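Local coordinates for apical membrane antigen 1-like protein, soluble form (Toxoplasma gondii, PDB 3ZLE) that probably takes part in host-cell invasion by the parasite, as an extracellular member of the apicomplexan AMA1 family, at residues 60-65 with 81-86; 181-186 with 277-282; 56-61 with 188-193. All coordinates share one frame; numbering follows the deposited sequence.

Interaction 1 of 3, residues 60-65 with 81-86; sequences HQPAEY and KKPLPG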
loop_
_atom_site.group_PDB
_atom_site.type_symbol
_atom_site.label_atom_id
_atom_site.label_comp_id
_atom_site.label_asym_id
_atom_site.label_seq_id
_atom_site.Cartn_x
_atom_site.Cartn_y
_atom_site.Cartn_z
ATOM N N HIS A 60 9.598 -12.872 12.810
ATOM C CA HIS A 60 9.597 -13.241 14.205
ATOM C C HIS A 60 10.530 -14.383 14.512
ATOM O O HIS A 60 10.196 -15.277 15.316
ATOM C CB HIS A 60 8.183 -13.567 14.686
ATOM C CG HIS A 60 7.228 -12.421 14.581
ATOM N ND1 HIS A 60 7.093 -11.470 15.568
ATOM C CD2 HIS A 60 6.315 -12.111 13.635
ATOM C CE1 HIS A 60 6.135 -10.621 15.238
ATOM N NE2 HIS A 60 5.652 -10.986 14.066
ATOM N N GLN A 61 11.747 -14.295 13.996
ATOM C CA GLN A 61 12.769 -15.282 14.301
ATOM C C GLN A 61 13.283 -15.004 15.708
ATOM O O GLN A 61 13.060 -13.919 16.256
ATOM C CB GLN A 61 13.902 -15.197 13.262
ATOM C CG GLN A 61 13.385 -15.304 11.843
ATOM C CD GLN A 61 14.467 -15.184 10.788
ATOM O OE1 GLN A 61 15.310 -14.272 10.822
ATOM N NE2 GLN A 61 14.409 -16.064 9.805
ATOM N N PRO A 62 13.861 -16.026 16.346
ATOM C CA PRO A 62 14.405 -15.845 17.686
ATOM C C PRO A 62 15.454 -14.735 17.715
ATOM O O PRO A 62 16.133 -14.497 16.710
ATOM C CB PRO A 62 15.044 -17.194 17.984
ATOM C CG PRO A 62 14.293 -18.158 17.113
ATOM C CD PRO A 62 14.002 -17.409 15.861
ATOM N N ALA A 63 15.597 -14.102 18.877
ATOM C CA ALA A 63 16.425 -12.906 19.070
ATOM C C ALA A 63 17.813 -12.943 18.439
ATOM O O ALA A 63 18.303 -11.918 17.959
ATOM C CB ALA A 63 16.545 -12.575 20.557
ATOM N N GLU A 64 18.491 -14.079 18.513
ATOM C CA GLU A 64 19.831 -14.135 17.935
ATOM C C GLU A 64 19.841 -13.963 16.420
ATOM O O GLU A 64 20.857 -13.609 15.854
ATOM C CB GLU A 64 20.583 -15.394 18.332
ATOM C CG GLU A 64 20.040 -16.081 19.553
ATOM C CD GLU A 64 19.021 -17.135 19.191
ATOM O OE1 GLU A 64 19.405 -18.129 18.534
ATOM O OE2 GLU A 64 17.838 -16.962 19.555
ATOM N N TYR A 65 18.724 -14.261 15.760
ATOM C CA TYR A 65 18.655 -14.162 14.283
ATOM C C TYR A 65 18.698 -12.693 13.775
ATOM O O TYR A 65 18.437 -11.751 14.519
ATOM C CB TYR A 65 17.390 -14.853 13.735
ATOM C CG TYR A 65 17.405 -16.375 13.750
ATOM C CD1 TYR A 65 17.548 -17.081 14.940
ATOM C CD2 TYR A 65 17.082 -17.096 12.608
ATOM C CE1 TYR A 65 17.526 -18.469 14.964
ATOM C CE2 TYR A 65 17.012 -18.479 12.631
ATOM C CZ TYR A 65 17.220 -19.159 13.818
ATOM O OH TYR A 65 17.159 -20.521 13.843
ATOM N N LYS A 81 19.034 -26.219 11.692
ATOM C CA LYS A 81 18.583 -24.908 12.167
ATOM C C LYS A 81 17.066 -24.721 12.019
ATOM O O LYS A 81 16.510 -24.819 10.918
ATOM C CB LYS A 81 19.339 -23.793 11.453
ATOM C CG LYS A 81 20.828 -23.797 11.734
ATOM C CD LYS A 81 21.342 -22.396 11.997
ATOM C CE LYS A 81 22.853 -22.398 12.121
ATOM N NZ LYS A 81 23.450 -23.184 11.011
ATOM N N LYS A 82 16.400 -24.503 13.141
ATOM C CA LYS A 82 14.954 -24.306 13.169
ATOM C C LYS A 82 14.645 -23.076 14.002
ATOM O O LYS A 82 14.861 -23.101 15.198
ATOM C CB LYS A 82 14.270 -25.499 13.833
ATOM C CG LYS A 82 14.396 -26.808 13.088
ATOM C CD LYS A 82 13.577 -26.803 11.828
ATOM C CE LYS A 82 13.978 -27.972 10.963
ATOM N NZ LYS A 82 13.049 -28.079 9.826
ATOM N N PRO A 83 14.099 -22.009 13.384
ATOM C CA PRO A 83 13.754 -21.870 11.960
ATOM C C PRO A 83 14.966 -21.612 11.082
ATOM O O PRO A 83 16.064 -21.347 11.576
ATOM C CB PRO A 83 12.816 -20.646 11.938
ATOM C CG PRO A 83 13.241 -19.836 13.121
ATOM C CD PRO A 83 13.644 -20.847 14.176
ATOM N N LEU A 84 14.788 -21.766 9.777
ATOM C CA LEU A 84 15.899 -21.582 8.847
ATOM C C LEU A 84 16.235 -20.076 8.694
ATOM O O LEU A 84 15.329 -19.250 8.563
ATOM C CB LEU A 84 15.545 -22.218 7.502
ATOM C CG LEU A 84 16.617 -22.417 6.440
ATOM C CD1 LEU A 84 17.760 -23.296 6.946
ATOM C CD2 LEU A 84 15.952 -23.008 5.213
ATOM N N PRO A 85 17.522 -19.708 8.878
ATOM C CA PRO A 85 17.927 -18.311 8.746
ATOM C C PRO A 85 17.699 -17.833 7.323
ATOM O O PRO A 85 17.648 -18.647 6.407
ATOM C CB PRO A 85 19.428 -18.347 9.049
ATOM C CG PRO A 85 19.582 -19.535 9.951
ATOM C CD PRO A 85 18.621 -20.553 9.378
ATOM N N GLY A 86 17.467 -16.538 7.152
ATOM C CA GLY A 86 17.198 -15.994 5.826
ATOM C C GLY A 86 16.191 -14.859 5.879
ATOM O O GLY A 86 15.550 -14.639 6.921
HETATM O O HOH W 1 17.698 -14.811 9.785
#
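Y65 meets P85 across two irregular loops, their CA atoms 7.0 Å apart, with Q61 and P83 the other closest CA pair; P62 to Y65 forms a type I beta turn, and a cis peptide precedes P83. The turn, closed by Y65 N to P62 O, presents the Y65 ring to the second loop. There Y65 OH donates to P83 O at 2.6 Å, in the carbonyl plane and on a lone pair, with the acceptor at the ring edge. Tyrosine suits the site because its rigid ring carries a donor to a carbonyl while offering apolar carbon to two prolines. P85 CG meets Y65 CE2 obliquely at 3.9 Å. Both loops belong to the long connection between strands 55-59 and 103-104 of this ectodomain, whose AMA1 family belongs to the PAN clan. P62 and P83 reach toward each other, P62 CD lying 3.7 Å from P83 CG, and P62 CD also lies over the rim of one face of Y65. Extended beyond CG (chi2 178°), Q61 carries its amide to G86: NE2 makes a weak bond of 3.4 Å to G86 O, while OE1 accepts from a water that in turn accepts from G86 N. The backbone angles of G86 themselves call for glycine.

Interaction 2 of 3, residues 181-186 with 277-282; sequences GLTWAC and AAQKNW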
loop_
_atom_site.group_PDB
_atom_site.type_symbol
_atom_site.label_atom_id
_atom_site.label_comp_id
_atom_site.label_asym_id
_atom_site.label_seq_id
_atom_site.Cartn_x
_atom_site.Cartn_y
_atom_site.Cartn_z
ATOM N N GLY A 181 11.292 -26.039 16.807
ATOM C CA GLY A 181 11.359 -27.015 15.737
ATOM C C GLY A 181 10.681 -26.654 14.400
ATOM O O GLY A 181 10.833 -27.374 13.409
ATOM N N LEU A 182 9.921 -25.569 14.360
ATOM C CA LEU A 182 9.296 -25.156 13.099
ATOM C C LEU A 182 10.289 -24.567 12.088
ATOM O O LEU A 182 11.206 -23.813 12.450
ATOM C CB LEU A 182 8.097 -24.235 13.338
ATOM C CG LEU A 182 6.847 -24.912 13.937
ATOM C CD1 LEU A 182 5.869 -23.879 14.465
ATOM C CD2 LEU A 182 6.134 -25.836 12.952
ATOM N N THR A 183 10.183 -25.026 10.846
ATOM C CA THR A 183 11.093 -24.571 9.761
ATOM C C THR A 183 11.000 -23.058 9.512
ATOM O O THR A 183 12.005 -22.387 9.247
ATOM C CB THR A 183 10.754 -25.272 8.442
ATOM O OG1 THR A 183 10.913 -26.678 8.589
ATOM C CG2 THR A 183 11.601 -24.778 7.317
ATOM N N TRP A 184 9.786 -22.542 9.549
ATOM C CA TRP A 184 9.544 -21.120 9.247
ATOM C C TRP A 184 9.133 -20.353 10.486
ATOM O O TRP A 184 8.206 -20.745 11.173
ATOM C CB TRP A 184 8.396 -21.011 8.247
ATOM C CG TRP A 184 8.790 -21.296 6.844
ATOM C CD1 TRP A 184 8.701 -22.501 6.195
ATOM C CD2 TRP A 184 9.155 -20.328 5.847
ATOM N NE1 TRP A 184 9.075 -22.354 4.877
ATOM C CE2 TRP A 184 9.365 -21.033 4.640
ATOM C CE3 TRP A 184 9.379 -18.944 5.872
ATOM C CZ2 TRP A 184 9.770 -20.397 3.464
ATOM C CZ3 TRP A 184 9.780 -18.309 4.687
ATOM C CH2 TRP A 184 9.975 -19.043 3.509
ATOM N N ALA A 185 9.699 -19.174 10.672
ATOM C CA ALA A 185 9.169 -18.252 11.650
ATOM C C ALA A 185 7.971 -17.526 11.057
ATOM O O ALA A 185 7.824 -17.445 9.827
ATOM C CB ALA A 185 10.244 -17.257 12.082
ATOM N N CYS A 186 7.132 -16.958 11.921
ATOM C CA CYS A 186 5.916 -16.303 11.461
ATOM C C CYS A 186 6.272 -14.930 10.943
ATOM O O CYS A 186 7.329 -14.394 11.262
ATOM C CB CYS A 186 4.897 -16.140 12.595
ATOM S SG CYS A 186 4.286 -17.673 13.365
ATOM N N ALA A 277 -3.416 -28.599 7.057
ATOM C CA ALA A 277 -2.326 -28.749 6.101
ATOM C C ALA A 277 -1.024 -29.072 6.826
ATOM O O ALA A 277 -0.830 -28.679 7.978
ATOM C CB ALA A 277 -2.172 -27.479 5.261
ATOM N N ALA A 278 -0.130 -29.785 6.151
ATOM C CA ALA A 278 1.195 -30.033 6.701
ATOM C C ALA A 278 2.029 -28.746 6.702
ATOM O O ALA A 278 1.654 -27.737 6.087
ATOM C CB ALA A 278 1.903 -31.149 5.932
ATOM N N GLN A 279 3.128 -28.777 7.446
ATOM C CA GLN A 279 4.069 -27.667 7.494
ATOM C C GLN A 279 4.575 -27.309 6.093
ATOM O O GLN A 279 4.864 -28.195 5.282
ATOM C CB GLN A 279 5.246 -28.043 8.391
ATOM C CG GLN A 279 6.039 -26.863 8.925
ATOM C CD GLN A 279 7.424 -27.268 9.391
ATOM O OE1 GLN A 279 8.411 -26.625 9.050
ATOM N NE2 GLN A 279 7.508 -28.375 10.134
ATOM N N LYS A 280 4.689 -26.012 5.816
ATOM C CA LYS A 280 5.415 -25.551 4.635
ATOM C C LYS A 280 6.821 -26.160 4.640
ATOM O O LYS A 280 7.364 -26.476 5.694
ATOM C CB LYS A 280 5.501 -24.014 4.613
ATOM C CG LYS A 280 4.173 -23.291 4.819
ATOM C CD LYS A 280 4.008 -22.134 3.838
ATOM C CE LYS A 280 4.985 -20.999 4.126
ATOM N NZ LYS A 280 4.892 -19.884 3.137
ATOM N N ASN A 281 7.371 -26.403 3.457
ATOM C CA ASN A 281 8.760 -26.824 3.346
ATOM C C ASN A 281 9.678 -25.612 3.351
ATOM O O ASN A 281 9.225 -24.477 3.191
ATOM C CB ASN A 281 8.966 -27.643 2.068
ATOM C CG ASN A 281 8.228 -28.971 2.109
ATOM O OD1 ASN A 281 8.590 -29.864 2.873
ATOM N ND2 ASN A 281 7.120 -29.055 1.387
ATOM N N TRP A 282 10.964 -25.844 3.534
ATOM C CA TRP A 282 11.883 -24.730 3.753
ATOM C C TRP A 282 11.882 -23.812 2.567
ATOM O O TRP A 282 12.419 -22.710 2.627
ATOM C CB TRP A 282 13.307 -25.224 3.985
ATOM C CG TRP A 282 13.918 -25.861 2.775
ATOM C CD1 TRP A 282 13.765 -27.148 2.376
ATOM C CD2 TRP A 282 14.808 -25.246 1.821
ATOM N NE1 TRP A 282 14.477 -27.379 1.216
ATOM C CE2 TRP A 282 15.146 -26.236 0.868
ATOM C CE3 TRP A 282 15.288 -23.941 1.638
ATOM C CZ2 TRP A 282 16.003 -25.986 -0.203
ATOM C CZ3 TRP A 282 16.134 -23.687 0.563
ATOM C CH2 TRP A 282 16.480 -24.709 -0.347
HETATM O O HOH W 2 7.112 -23.717 9.641
#
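W184 NE1 donates to N281 O over 2.7 Å, and the bond is almost straight at 174°. The acceptor lies in the plane of the indole, at its edge, whereas seen from N281 the donor stands well above the carbonyl plane. Tryptophan is apt here: its one N-H reaches a backbone carbonyl while the rest of the ring remains available for packing. A second polar cluster gathers round Q279 OE1, to which T183 N donates at 3.0 Å. T183 OG1 also appears to donate to it, but Q279 OE1 is modelled too close to a neighbouring atom, so both of its bonds with T183 are less certain. Water 2 connects the same Q279 oxygen to W184 N, accepting from the amide at 2.9 Å. T183 OG1 has a further partner in K82.

Around this polar centre lies the packing. K280 bends at chi2 and chi3 (-69° at the latter), which brings its ammonium over the six-membered ring of W184 in a cation-pi contact: NZ stands 4.9 Å from the centroid and 12° from the ring normal. K280 CB meanwhile rests 3.9 Å from W184 CD1, so the lysine contributes both methylenes and charge. The methyl branch of T183 packs on W282, CG2 to CB 3.8 Å, a job its beta-branched side chain can do while the hydroxyl turns to polar partners. The L182 side chain crosses that of Q279 obliquely, its CD2 beside the amide.

The C173-C186 disulfide ties down the first loop near strand 187-191. The position of the second loop, in the long link between helix 253-262 and strand 303-308, is consistent with its being part of the extended domain II loop that in AMA1 relatives packs across domain I.

Interaction 3 of 3, residues 56-61 with 188-193; sequences AIQMHQ and EPVKEK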
loop_
_atom_site.group_PDB
_atom_site.type_symbol
_atom_site.label_atom_id
_atom_site.label_comp_id
_atom_site.label_asym_id
_atom_site.label_seq_id
_atom_site.Cartn_x
_atom_site.Cartn_y
_atom_site.Cartn_z
ATOM N N ALA A 56 6.439 -3.131 5.125
ATOM C CA ALA A 56 7.509 -4.037 5.464
ATOM C C ALA A 56 6.880 -5.376 5.897
ATOM O O ALA A 56 5.722 -5.425 6.311
ATOM C CB ALA A 56 8.365 -3.440 6.606
ATOM N N ILE A 57 7.622 -6.453 5.764
ATOM C CA ILE A 57 7.214 -7.720 6.344
ATOM C C ILE A 57 7.927 -7.857 7.682
ATOM O O ILE A 57 9.095 -8.105 7.720
ATOM C CB ILE A 57 7.664 -8.892 5.495
ATOM C CG1 ILE A 57 7.136 -8.796 4.055
ATOM C CG2 ILE A 57 7.378 -10.214 6.206
ATOM C CD1 ILE A 57 5.649 -8.632 3.931
ATOM N N GLN A 58 7.179 -7.737 8.765
ATOM C CA GLN A 58 7.663 -8.026 10.110
ATOM C C GLN A 58 7.919 -9.532 10.319
ATOM O O GLN A 58 7.009 -10.355 10.191
ATOM C CB GLN A 58 6.612 -7.534 11.096
ATOM C CG GLN A 58 6.828 -7.958 12.532
ATOM C CD GLN A 58 7.749 -6.987 13.259
ATOM O OE1 GLN A 58 8.918 -7.307 13.536
ATOM N NE2 GLN A 58 7.304 -5.737 13.363
ATOM N N MET A 59 9.136 -9.888 10.697
ATOM C CA MET A 59 9.465 -11.292 10.968
ATOM C C MET A 59 9.558 -11.592 12.456
ATOM O O MET A 59 9.581 -10.681 13.275
ATOM C CB MET A 59 10.762 -11.642 10.266
ATOM C CG MET A 59 10.660 -11.435 8.771
ATOM S SD MET A 59 11.785 -12.487 7.858
ATOM C CE MET A 59 13.328 -11.932 8.530
ATOM N N HIS A 60 9.598 -12.872 12.810
ATOM C CA HIS A 60 9.597 -13.241 14.205
ATOM C C HIS A 60 10.530 -14.383 14.512
ATOM O O HIS A 60 10.196 -15.277 15.316
ATOM C CB HIS A 60 8.183 -13.567 14.686
ATOM C CG HIS A 60 7.228 -12.421 14.581
ATOM N ND1 HIS A 60 7.093 -11.470 15.568
ATOM C CD2 HIS A 60 6.315 -12.111 13.635
ATOM C CE1 HIS A 60 6.135 -10.621 15.238
ATOM N NE2 HIS A 60 5.652 -10.986 14.066
ATOM N N GLN A 61 11.747 -14.295 13.996
ATOM C CA GLN A 61 12.769 -15.282 14.301
ATOM C C GLN A 61 13.283 -15.004 15.708
ATOM O O GLN A 61 13.060 -13.919 16.256
ATOM C CB GLN A 61 13.902 -15.197 13.262
ATOM C CG GLN A 61 13.385 -15.304 11.843
ATOM C CD GLN A 61 14.467 -15.184 10.788
ATOM O OE1 GLN A 61 15.310 -14.272 10.822
ATOM N NE2 GLN A 61 14.409 -16.064 9.805
ATOM N N GLU A 188 4.241 -11.097 9.160
ATOM C CA GLU A 188 3.087 -10.368 8.680
ATOM C C GLU A 188 3.452 -8.966 8.182
ATOM O O GLU A 188 4.493 -8.414 8.542
ATOM C CB GLU A 188 1.957 -10.335 9.760
ATOM C CG GLU A 188 2.258 -9.532 11.038
ATOM C CD GLU A 188 3.239 -10.214 12.017
ATOM O OE1 GLU A 188 3.329 -11.472 12.029
ATOM O OE2 GLU A 188 3.859 -9.499 12.858
ATOM N N PRO A 189 2.656 -8.429 7.264
ATOM C CA PRO A 189 3.005 -7.126 6.733
ATOM C C PRO A 189 2.735 -6.046 7.772
ATOM O O PRO A 189 1.859 -6.212 8.586
ATOM C CB PRO A 189 2.049 -6.955 5.535
ATOM C CG PRO A 189 1.536 -8.331 5.225
ATOM C CD PRO A 189 1.535 -9.061 6.545
ATOM N N VAL A 190 3.513 -4.959 7.743
ATOM C CA VAL A 190 3.303 -3.824 8.635
ATOM C C VAL A 190 3.779 -2.541 7.943
ATOM O O VAL A 190 4.712 -2.597 7.137
ATOM C CB VAL A 190 4.031 -4.056 9.967
ATOM C CG1 VAL A 190 5.534 -3.729 9.843
ATOM C CG2 VAL A 190 3.361 -3.263 11.088
ATOM N N LYS A 191 3.057 -1.423 8.123
ATOM C CA LYS A 191 3.657 -0.094 7.874
ATOM C C LYS A 191 4.711 0.299 8.919
ATOM O O LYS A 191 4.411 0.383 10.112
ATOM C CB LYS A 191 2.605 1.000 7.815
ATOM C CG LYS A 191 1.747 1.047 6.560
ATOM C CD LYS A 191 2.549 0.996 5.288
ATOM C CE LYS A 191 1.702 1.099 4.019
ATOM N NZ LYS A 191 0.847 2.301 3.854
ATOM N N GLU A 192 5.890 0.685 8.422
ATOM C CA GLU A 192 6.961 1.199 9.240
ATOM C C GLU A 192 7.389 2.592 8.804
ATOM O O GLU A 192 7.202 2.986 7.678
ATOM C CB GLU A 192 8.158 0.231 9.275
ATOM C CG GLU A 192 8.925 0.150 7.983
ATOM C CD GLU A 192 10.300 -0.503 8.128
ATOM O OE1 GLU A 192 10.455 -1.456 8.934
ATOM O OE2 GLU A 192 11.219 -0.096 7.390
ATOM N N LYS A 193 7.725 3.407 9.784
ATOM C CA LYS A 193 8.293 4.697 9.527
ATOM C C LYS A 193 9.524 4.816 10.373
ATOM O O LYS A 193 9.434 4.960 11.592
ATOM C CB LYS A 193 7.319 5.799 9.866
ATOM C CG LYS A 193 7.817 7.187 9.499
ATOM C CD LYS A 193 6.752 8.220 9.827
ATOM C CE LYS A 193 7.096 9.591 9.265
ATOM N NZ LYS A 193 5.960 10.518 9.558
#
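P189 sits in the middle of a short antiparallel strand pair, opposite I57 at a CA to CA distance of 4.3 Å. Proline is tolerated because this is a non-hydrogen-bonded pair, which asks for no N-H toward the partner strand; P189 CA instead makes a CA-H...O contact with A56 O. Hydrogen-bonded pairs flank it: A56 with V190, and Q58 with E188. V190 N to A56 O and A56 N to V190 O are both 2.7 Å. The axes of strands 56-59 and 188-191 make 123° between their N-to-C directions, well short of antiparallel, so the pair is strongly twisted. On one face I57 CD1 lies near P189 CB, with F69 and F88 touching I57 and F33 and F261 touching P189. The other face carries A56, Q58, E188 and V190. There the small A56 lets E192 lie close, A56 CB to E192 OE1 3.7 Å, while the E192 carboxylate forms a salt bridge with R197.

E188 places its CG between the backbone N and the carbonyl carbon (chi1 67°) and bends at chi2, running alongside Q58 with OE2 3.4 Å from Q58 CG. OE2 then receives H60 NE2 at 2.6 Å on its syn lone pair, nearly in the imidazole plane and almost straight (169°), fastening H60 to strand 187-191. The neighbouring carboxylate would tend to favour a protonated imidazole, though a neutral ring with its proton on NE2 would make the same bond.

How the interactions relate
All three contacts lie toward one end of the chain and within its AMA1 region, with centres about 12 Å (1 to 2), 15 Å (1 to 3) and 18 Å (2 to 3) apart. Interaction 3 pairs strands 55-59 and 187-191. H60 and Q61 belong to both interaction 3 and interaction 1, so the chain runs from one contact straight into the other, and it enters the second strand from 181-186 of interaction 2. Along the chain both halves of interaction 1 come before either half of interaction 2, whereas 188-193 falls between the two halves of interaction 2. L84 N probably bonds T183 O at 2.9 Å, joining the two loop contacts, and A185 packs on Q61. The small sheet thus adjoins a cluster of irregular loops.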